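Trehalose synthase regulatory protein (PDB 5HUS) probably serves as a regulatory subunit of the trehalose synthase complex, its C-terminal domain having the fold of a HAD-type trehalose-phosphatase. Local coordinates at residues T275-S280 / T286-T291; L25-S30 / R295-L300. All coordinates share one frame; numbering follows the deposited sequence.

Interaction 1 of 2, residues T275-S280 / T286-T291; sequences TVTLIS and TKTAAT
Residues 275-280 and 286-291 meet in a mixed polar and apolar contact in which a loop folds back over one face of strand 272-278 before entering the neighbouring parallel strand 292-294. The connection between these strands is a loop where a helix would be the usual element of a Rossmann-like core. The polar part of the contact is a pair of threonines, Thr275 and Thr291, whose side chains cross at about a right angle. Thr275 CB points toward the loop, and with chi1 at 50° its OG1 lies between backbone N and carbonyl carbon, where it accepts from Thr291 N at 3.1 Å (155°). The same N-H makes a weak, bent bond to Thr275 O. One water joins Thr275 N to Thr291 OG1, lying 2.6 Å from that OG1. Two residues along the strand the contact turns apolar: Ala290 CB rests on Thr277, 3.8 Å from its CB and 3.9 Å from its CG2. The loop keeps its shape through an ST turn, Ala290 N donating to Thr288 OG1 at 3.0 Å, and Glu257 of helix 254-265 holds Thr288 OG1 and Ala289 N. Asn264 of that helix bonds Thr275 OG1 through OD1 and Ala289 O through ND2. Thr275 OG1 can thus donate to Asn264 OD1 while accepting from Thr291 N, a division of roles that would fix the hydroxyl's rotation and satisfies a buried polar group.

Interaction 2 of 2, residues L25-S30 / R295-L300; sequences LALEIS and RGINEL
Leu27, just past the clear part of strand 20-26, meets Ile297 and Leu300 of helix 297-304. Leu25, still in the central strand 20-26 and bonded through its backbone to Tyr72 and Leu74, points its CB toward the helix, but its CD2 stops 5.0 Å short of Leu300 CD2. Ala26 faces elsewhere, against Tyr248, while its backbone bonds to Ser249 of the adjoining strand 243-250. Leu27 then makes the contact. Its CG is anti to the carbonyl carbon (chi1 -57°), which swings the isobutyl fork toward the helix. There both prongs receive the end of Ile297: CD1 of Ile297 lies 4.0 Å from Leu27 CD2 and 4.1 Å from Leu27 CD1. Ile297 reaches this far because its CG1 is anti to the backbone N (chi1 -178°) and the chain runs on nearly extended. One helical turn later Leu300 brings its CD2 to 4.3 Å from Leu27 CD2, so one leucine methyl serves both helix residues. In catalytic HAD phosphatases the first strand leads into a DxDx(T/V) motif that supplies the nucleophile; here the corresponding run appears to be Ala26 to Ser30, lacking both aspartates, consistent with a regulatory role. Glu28 sends its carboxylate away from the helix, in a long, weak ion pair with Lys47, while its backbone bonds to Ile51. Ile29 packs on Leu73 and on Ile51, the latter also touched by Ile297. At Ser30 the hydroxyl is bonded to Ala32 N. Across from this run, the helix opens with Gly296 as N-cap, its O accepting from Leu300 N at 3.1 Å.

Overall arrangement
The two contacts illustrate how one mixed, largely parallel sheet is dressed on both faces. Their centres lie 13 Å apart, and both reach the sheet that forms the HAD core. Side chains alternate along strand 272-278: Thr275 and Thr277 serve interaction 1, whereas Leu278 turns to the helix start of interaction 2, its CD2 lying 3.6 Å from Gly296 O. Just beyond, Ile279 CG1 packs 3.8 Å from Arg295 CG, and Arg295 forms a salt bridge with Glu284, in the loop joining the segments of interaction 1. Residues 25-30 run off the C-terminal end of central strand 20-26, where active HAD relatives place their catalytic aspartates; interaction 1 lies further toward the sheet's edge.

Interaction 1 of 2, residues T275-S280 / T286-T291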
ATOM      1  N   THR A 275     -12.516  -0.172  -7.454  1.00 21.16           N
ATOM      2  CA  THR A 275     -11.986  -0.299  -6.109  1.00 21.53           C
ATOM      3  C   THR A 275     -12.810  -1.336  -5.356  1.00 25.72           C
ATOM      4  O   THR A 275     -14.040  -1.346  -5.444  1.00 22.78           O
ATOM      5  CB  THR A 275     -12.009   1.039  -5.360  1.00 23.83           C
ATOM      6  OG1 THR A 275     -13.313   1.621  -5.464  1.00 24.60           O
ATOM      7  CG2 THR A 275     -10.989   2.001  -5.957  1.00 24.05           C
ATOM      8  N   VAL A 276     -12.130  -2.213  -4.630  1.00 22.47           N
ATOM      9  CA  VAL A 276     -12.811  -3.257  -3.873  1.00 24.82           C
ATOM     10  C   VAL A 276     -12.126  -3.452  -2.527  1.00 25.27           C
ATOM     11  O   VAL A 276     -10.894  -3.454  -2.437  1.00 23.10           O
ATOM     12  CB  VAL A 276     -12.854  -4.593  -4.658  1.00 25.04           C
ATOM     13  CG1 VAL A 276     -11.465  -4.984  -5.147  1.00 27.60           C
ATOM     14  CG2 VAL A 276     -13.457  -5.698  -3.809  1.00 25.17           C
ATOM     15  N   THR A 277     -12.921  -3.578  -1.472  1.00 19.06           N
ATOM     16  CA  THR A 277     -12.365  -3.774  -0.147  1.00 17.92           C
ATOM     17  C   THR A 277     -12.743  -5.132   0.420  1.00 19.38           C
ATOM     18  O   THR A 277     -13.821  -5.654   0.139  1.00 23.09           O
ATOM     19  CB  THR A 277     -12.825  -2.682   0.842  1.00 22.91           C
ATOM     20  OG1 THR A 277     -12.180  -2.889   2.103  1.00 26.01           O
ATOM     21  CG2 THR A 277     -14.337  -2.712   1.047  1.00 22.67           C
ATOM     22  N   LEU A 278     -11.827  -5.697   1.195  1.00 20.04           N
ATOM     23  CA  LEU A 278     -12.112  -6.869   2.009  1.00 24.70           C
ATOM     24  C   LEU A 278     -12.999  -6.459   3.173  1.00 29.04           C
ATOM     25  O   LEU A 278     -12.707  -5.486   3.866  1.00 35.65           O
ATOM     26  CB  LEU A 278     -10.814  -7.502   2.512  1.00 27.55           C
ATOM     27  CG  LEU A 278      -9.997  -8.240   1.452  1.00 29.04           C
ATOM     28  CD1 LEU A 278      -8.561  -8.435   1.915  1.00 41.62           C
ATOM     29  CD2 LEU A 278     -10.642  -9.579   1.155  1.00 28.14           C
ATOM     30  N   ILE A 279     -14.094  -7.186   3.368  1.00 32.62           N
ATOM     31  CA  ILE A 279     -15.015  -6.907   4.463  1.00 31.97           C
ATOM     32  C   ILE A 279     -15.212  -8.159   5.305  1.00 56.54           C
ATOM     33  O   ILE A 279     -14.929  -9.270   4.853  1.00 60.12           O
ATOM     34  CB  ILE A 279     -16.379  -6.413   3.953  1.00 39.27           C
ATOM     35  CG1 ILE A 279     -17.066  -7.497   3.121  1.00 43.73           C
ATOM     36  CG2 ILE A 279     -16.215  -5.144   3.138  1.00 39.18           C
ATOM     37  CD1 ILE A 279     -18.371  -7.050   2.499  1.00 51.63           C
ATOM     38  N   SER A 280     -15.699  -7.981   6.526  1.00 59.45           N
ATOM     39  CA  SER A 280     -15.846  -9.105   7.438  1.00 65.66           C
ATOM     40  C   SER A 280     -17.022  -8.939   8.386  1.00 64.45           C
ATOM     41  O   SER A 280     -17.780  -7.971   8.307  1.00 66.17           O
ATOM     42  CB  SER A 280     -14.565  -9.292   8.255  1.00 67.02           C
ATOM     43  OG  SER A 280     -14.416  -8.250   9.206  1.00 69.51           O
ATOM     44  N   THR A 286     -18.395   0.109   9.104  1.00 33.80           N
ATOM     45  CA  THR A 286     -17.336   1.063   8.782  1.00 31.76           C
ATOM     46  C   THR A 286     -17.558   1.686   7.404  1.00 39.26           C
ATOM     47  O   THR A 286     -17.872   0.989   6.441  1.00 39.25           O
ATOM     48  CB  THR A 286     -15.939   0.410   8.814  1.00 43.80           C
ATOM     49  OG1 THR A 286     -15.741  -0.358   7.621  1.00 52.21           O
ATOM     50  CG2 THR A 286     -15.792  -0.489  10.028  1.00 33.46           C
ATOM     51  N   LYS A 287     -17.389   3.001   7.315  1.00 33.13           N
ATOM     52  CA  LYS A 287     -17.579   3.709   6.054  1.00 26.42           C
ATOM     53  C   LYS A 287     -16.380   3.539   5.123  1.00 27.53           C
ATOM     54  O   LYS A 287     -15.236   3.471   5.576  1.00 35.80           O
ATOM     55  CB  LYS A 287     -17.836   5.195   6.319  1.00 33.84           C
ATOM     56  CG  LYS A 287     -19.152   5.469   7.027  1.00 51.00           C
ATOM     57  CD  LYS A 287     -20.332   5.142   6.123  1.00 55.82           C
ATOM     58  CE  LYS A 287     -21.646   5.213   6.881  1.00 55.76           C
ATOM     59  NZ  LYS A 287     -21.708   4.191   7.964  1.00 65.34           N
ATOM     60  N   THR A 288     -16.646   3.470   3.821  1.00 28.50           N
ATOM     61  CA  THR A 288     -15.580   3.319   2.835  1.00 30.81           C
ATOM     62  C   THR A 288     -15.921   3.965   1.498  1.00 33.76           C
ATOM     63  O   THR A 288     -17.095   4.135   1.156  1.00 31.58           O
ATOM     64  CB  THR A 288     -15.252   1.839   2.582  1.00 30.17           C
ATOM     65  OG1 THR A 288     -14.166   1.744   1.651  1.00 28.10           O
ATOM     66  CG2 THR A 288     -16.466   1.115   2.009  1.00 29.53           C
ATOM     67  N   ALA A 289     -14.883   4.309   0.740  1.00 22.89           N
ATOM     68  CA  ALA A 289     -15.052   4.859  -0.597  1.00 24.07           C
ATOM     69  C   ALA A 289     -14.903   3.773  -1.659  1.00 25.18           C
ATOM     70  O   ALA A 289     -15.106   4.031  -2.844  1.00 22.98           O
ATOM     71  CB  ALA A 289     -14.056   5.974  -0.845  1.00 28.13           C
ATOM     72  N   ALA A 290     -14.541   2.562  -1.235  1.00 21.84           N
ATOM     73  CA  ALA A 290     -14.478   1.434  -2.160  1.00 24.94           C
ATOM     74  C   ALA A 290     -15.863   1.176  -2.749  1.00 25.08           C
ATOM     75  O   ALA A 290     -16.868   1.262  -2.047  1.00 27.15           O
ATOM     76  CB  ALA A 290     -13.947   0.180  -1.467  1.00 22.56           C
ATOM     77  N   THR A 291     -15.913   0.870  -4.039  1.00 20.92           N
ATOM     78  CA  THR A 291     -17.192   0.591  -4.690  1.00 29.16           C
ATOM     79  C   THR A 291     -17.714  -0.793  -4.329  1.00 32.11           C
ATOM     80  O   THR A 291     -18.906  -0.967  -4.058  1.00 31.69           O
ATOM     81  CB  THR A 291     -17.080   0.690  -6.222  1.00 27.73           C
ATOM     82  OG1 THR A 291     -16.504   1.950  -6.581  1.00 28.78           O
ATOM     83  CG2 THR A 291     -18.454   0.547  -6.875  1.00 32.14           C
TER
HETATM   84  O   HOH W   1     -15.074   1.302  -8.595  1.00 26.83           O

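Interaction 2 of 2, residues L25-S30 / R295-L300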
ATOM      1  N   LEU A  25      -2.742  -4.744  -5.411  1.00 15.57           N
ATOM      2  CA  LEU A  25      -3.344  -5.476  -4.304  1.00 14.98           C
ATOM      3  C   LEU A  25      -2.637  -5.157  -2.992  1.00 16.62           C
ATOM      4  O   LEU A  25      -1.468  -5.506  -2.810  1.00 19.04           O
ATOM      5  CB  LEU A  25      -3.294  -6.982  -4.575  1.00 20.33           C
ATOM      6  CG  LEU A  25      -3.894  -7.431  -5.913  1.00 19.73           C
ATOM      7  CD1 LEU A  25      -3.788  -8.953  -6.085  1.00 20.49           C
ATOM      8  CD2 LEU A  25      -5.339  -6.968  -6.007  1.00 19.52           C
ATOM      9  N   ALA A  26      -3.347  -4.487  -2.087  1.00 15.59           N
ATOM     10  CA  ALA A  26      -2.821  -4.207  -0.749  1.00 18.29           C
ATOM     11  C   ALA A  26      -3.204  -5.351   0.165  1.00 24.67           C
ATOM     12  O   ALA A  26      -4.307  -5.384   0.704  1.00 22.15           O
ATOM     13  CB  ALA A  26      -3.355  -2.876  -0.215  1.00 17.10           C
ATOM     14  N   LEU A  27      -2.286  -6.296   0.324  1.00 18.40           N
ATOM     15  CA  LEU A  27      -2.559  -7.520   1.069  1.00 19.92           C
ATOM     16  C   LEU A  27      -1.531  -7.729   2.165  1.00 22.94           C
ATOM     17  O   LEU A  27      -0.379  -7.319   2.035  1.00 24.32           O
ATOM     18  CB  LEU A  27      -2.559  -8.728   0.133  1.00 23.09           C
ATOM     19  CG  LEU A  27      -3.512  -8.709  -1.058  1.00 25.21           C
ATOM     20  CD1 LEU A  27      -3.275  -9.912  -1.952  1.00 34.64           C
ATOM     21  CD2 LEU A  27      -4.955  -8.670  -0.578  1.00 31.30           C
ATOM     22  N   GLU A  28      -1.957  -8.374   3.245  1.00 25.58           N
ATOM     23  CA  GLU A  28      -1.039  -8.776   4.301  1.00 21.44           C
ATOM     24  C   GLU A  28      -0.408 -10.108   3.911  1.00 26.21           C
ATOM     25  O   GLU A  28      -1.083 -11.132   3.876  1.00 27.82           O
ATOM     26  CB  GLU A  28      -1.772  -8.898   5.636  1.00 29.42           C
ATOM     27  CG  GLU A  28      -2.387  -7.601   6.129  1.00 38.83           C
ATOM     28  CD  GLU A  28      -1.375  -6.691   6.804  1.00 64.38           C
ATOM     29  OE1 GLU A  28      -0.938  -7.019   7.929  1.00 63.66           O
ATOM     30  OE2 GLU A  28      -1.014  -5.652   6.212  1.00 57.59           O
ATOM     31  N   ILE A  29       0.879 -10.083   3.589  1.00 23.80           N
ATOM     32  CA  ILE A  29       1.567 -11.288   3.155  1.00 23.41           C
ATOM     33  C   ILE A  29       2.382 -11.840   4.320  1.00 20.69           C
ATOM     34  O   ILE A  29       3.097 -11.096   4.990  1.00 24.40           O
ATOM     35  CB  ILE A  29       2.474 -11.007   1.946  1.00 27.00           C
ATOM     36  CG1 ILE A  29       1.648 -10.438   0.793  1.00 31.77           C
ATOM     37  CG2 ILE A  29       3.194 -12.267   1.506  1.00 24.12           C
ATOM     38  CD1 ILE A  29       0.565 -11.363   0.293  1.00 27.11           C
ATOM     39  N   SER A  30       2.252 -13.139   4.574  1.00 21.46           N
ATOM     40  CA  SER A  30       2.956 -13.758   5.694  1.00 22.08           C
ATOM     41  C   SER A  30       3.393 -15.169   5.336  1.00 20.91           C
ATOM     42  O   SER A  30       2.642 -15.910   4.709  1.00 24.88           O
ATOM     43  CB  SER A  30       2.068 -13.784   6.938  1.00 31.09           C
ATOM     44  OG  SER A  30       2.646 -14.574   7.968  1.00 28.31           O
ATOM     45  N   ARG A 295     -15.724 -10.774   0.957  1.00 35.09           N
ATOM     46  CA  ARG A 295     -15.687 -11.217   2.346  1.00 38.61           C
ATOM     47  C   ARG A 295     -14.473 -12.072   2.695  1.00 45.17           C
ATOM     48  O   ARG A 295     -14.252 -12.385   3.863  1.00 51.22           O
ATOM     49  CB  ARG A 295     -16.977 -11.966   2.684  1.00 39.58           C
ATOM     50  CG  ARG A 295     -18.192 -11.075   2.547  1.00 39.02           C
ATOM     51  CD  ARG A 295     -19.386 -11.563   3.341  1.00 50.74           C
ATOM     52  NE  ARG A 295     -20.333 -10.471   3.550  1.00 54.20           N
ATOM     53  CZ  ARG A 295     -20.467  -9.806   4.694  1.00 55.90           C
ATOM     54  NH1 ARG A 295     -19.731 -10.137   5.748  1.00 45.02           N
ATOM     55  NH2 ARG A 295     -21.346  -8.818   4.790  1.00 52.83           N
ATOM     56  N   GLY A 296     -13.675 -12.432   1.694  1.00 36.77           N
ATOM     57  CA  GLY A 296     -12.467 -13.202   1.943  1.00 35.19           C
ATOM     58  C   GLY A 296     -11.414 -13.042   0.865  1.00 34.09           C
ATOM     59  O   GLY A 296     -11.719 -12.658  -0.263  1.00 27.78           O
ATOM     60  N   ILE A 297     -10.167 -13.351   1.204  1.00 30.24           N
ATOM     61  CA  ILE A 297      -9.074 -13.207   0.250  1.00 26.67           C
ATOM     62  C   ILE A 297      -9.134 -14.271  -0.852  1.00 27.70           C
ATOM     63  O   ILE A 297      -8.806 -13.995  -2.005  1.00 29.43           O
ATOM     64  CB  ILE A 297      -7.701 -13.256   0.960  1.00 31.80           C
ATOM     65  CG1 ILE A 297      -6.564 -13.067  -0.045  1.00 37.75           C
ATOM     66  CG2 ILE A 297      -7.531 -14.552   1.743  1.00 37.49           C
ATOM     67  CD1 ILE A 297      -5.324 -12.447   0.554  1.00 44.44           C
ATOM     68  N   ASN A 298      -9.559 -15.485  -0.512  1.00 25.70           N
ATOM     69  CA  ASN A 298      -9.671 -16.520  -1.528  1.00 26.14           C
ATOM     70  C   ASN A 298     -10.722 -16.145  -2.566  1.00 24.19           C
ATOM     71  O   ASN A 298     -10.540 -16.384  -3.759  1.00 33.58           O
ATOM     72  CB  ASN A 298      -9.998 -17.878  -0.896  1.00 32.46           C
ATOM     73  CG  ASN A 298      -8.826 -18.451  -0.120  1.00 46.73           C
ATOM     74  OD1 ASN A 298      -8.080 -17.718   0.529  1.00 51.69           O
ATOM     75  ND2 ASN A 298      -8.652 -19.767  -0.191  1.00 51.40           N
ATOM     76  N   GLU A 299     -11.811 -15.538  -2.109  1.00 27.06           N
ATOM     77  CA  GLU A 299     -12.869 -15.117  -3.010  1.00 23.76           C
ATOM     78  C   GLU A 299     -12.373 -14.009  -3.931  1.00 24.47           C
ATOM     79  O   GLU A 299     -12.658 -14.011  -5.132  1.00 25.90           O
ATOM     80  CB  GLU A 299     -14.095 -14.645  -2.230  1.00 26.78           C
ATOM     81  CG  GLU A 299     -15.282 -14.333  -3.136  1.00 35.69           C
ATOM     82  CD  GLU A 299     -16.469 -13.791  -2.377  1.00 56.25           C
ATOM     83  OE1 GLU A 299     -16.295 -13.382  -1.207  1.00 52.44           O
ATOM     84  OE2 GLU A 299     -17.579 -13.772  -2.953  1.00 51.26           O
ATOM     85  N   LEU A 300     -11.627 -13.069  -3.359  1.00 27.34           N
ATOM     86  CA  LEU A 300     -11.041 -11.982  -4.131  1.00 20.96           C
ATOM     87  C   LEU A 300     -10.141 -12.524  -5.237  1.00 23.27           C
ATOM     88  O   LEU A 300     -10.285 -12.151  -6.397  1.00 24.78           O
ATOM     89  CB  LEU A 300     -10.243 -11.048  -3.221  1.00 24.91           C
ATOM     90  CG  LEU A 300      -9.428  -9.952  -3.910  1.00 24.84           C
ATOM     91  CD1 LEU A 300     -10.345  -8.939  -4.567  1.00 29.22           C
ATOM     92  CD2 LEU A 300      -8.496  -9.270  -2.912  1.00 26.51           C
TER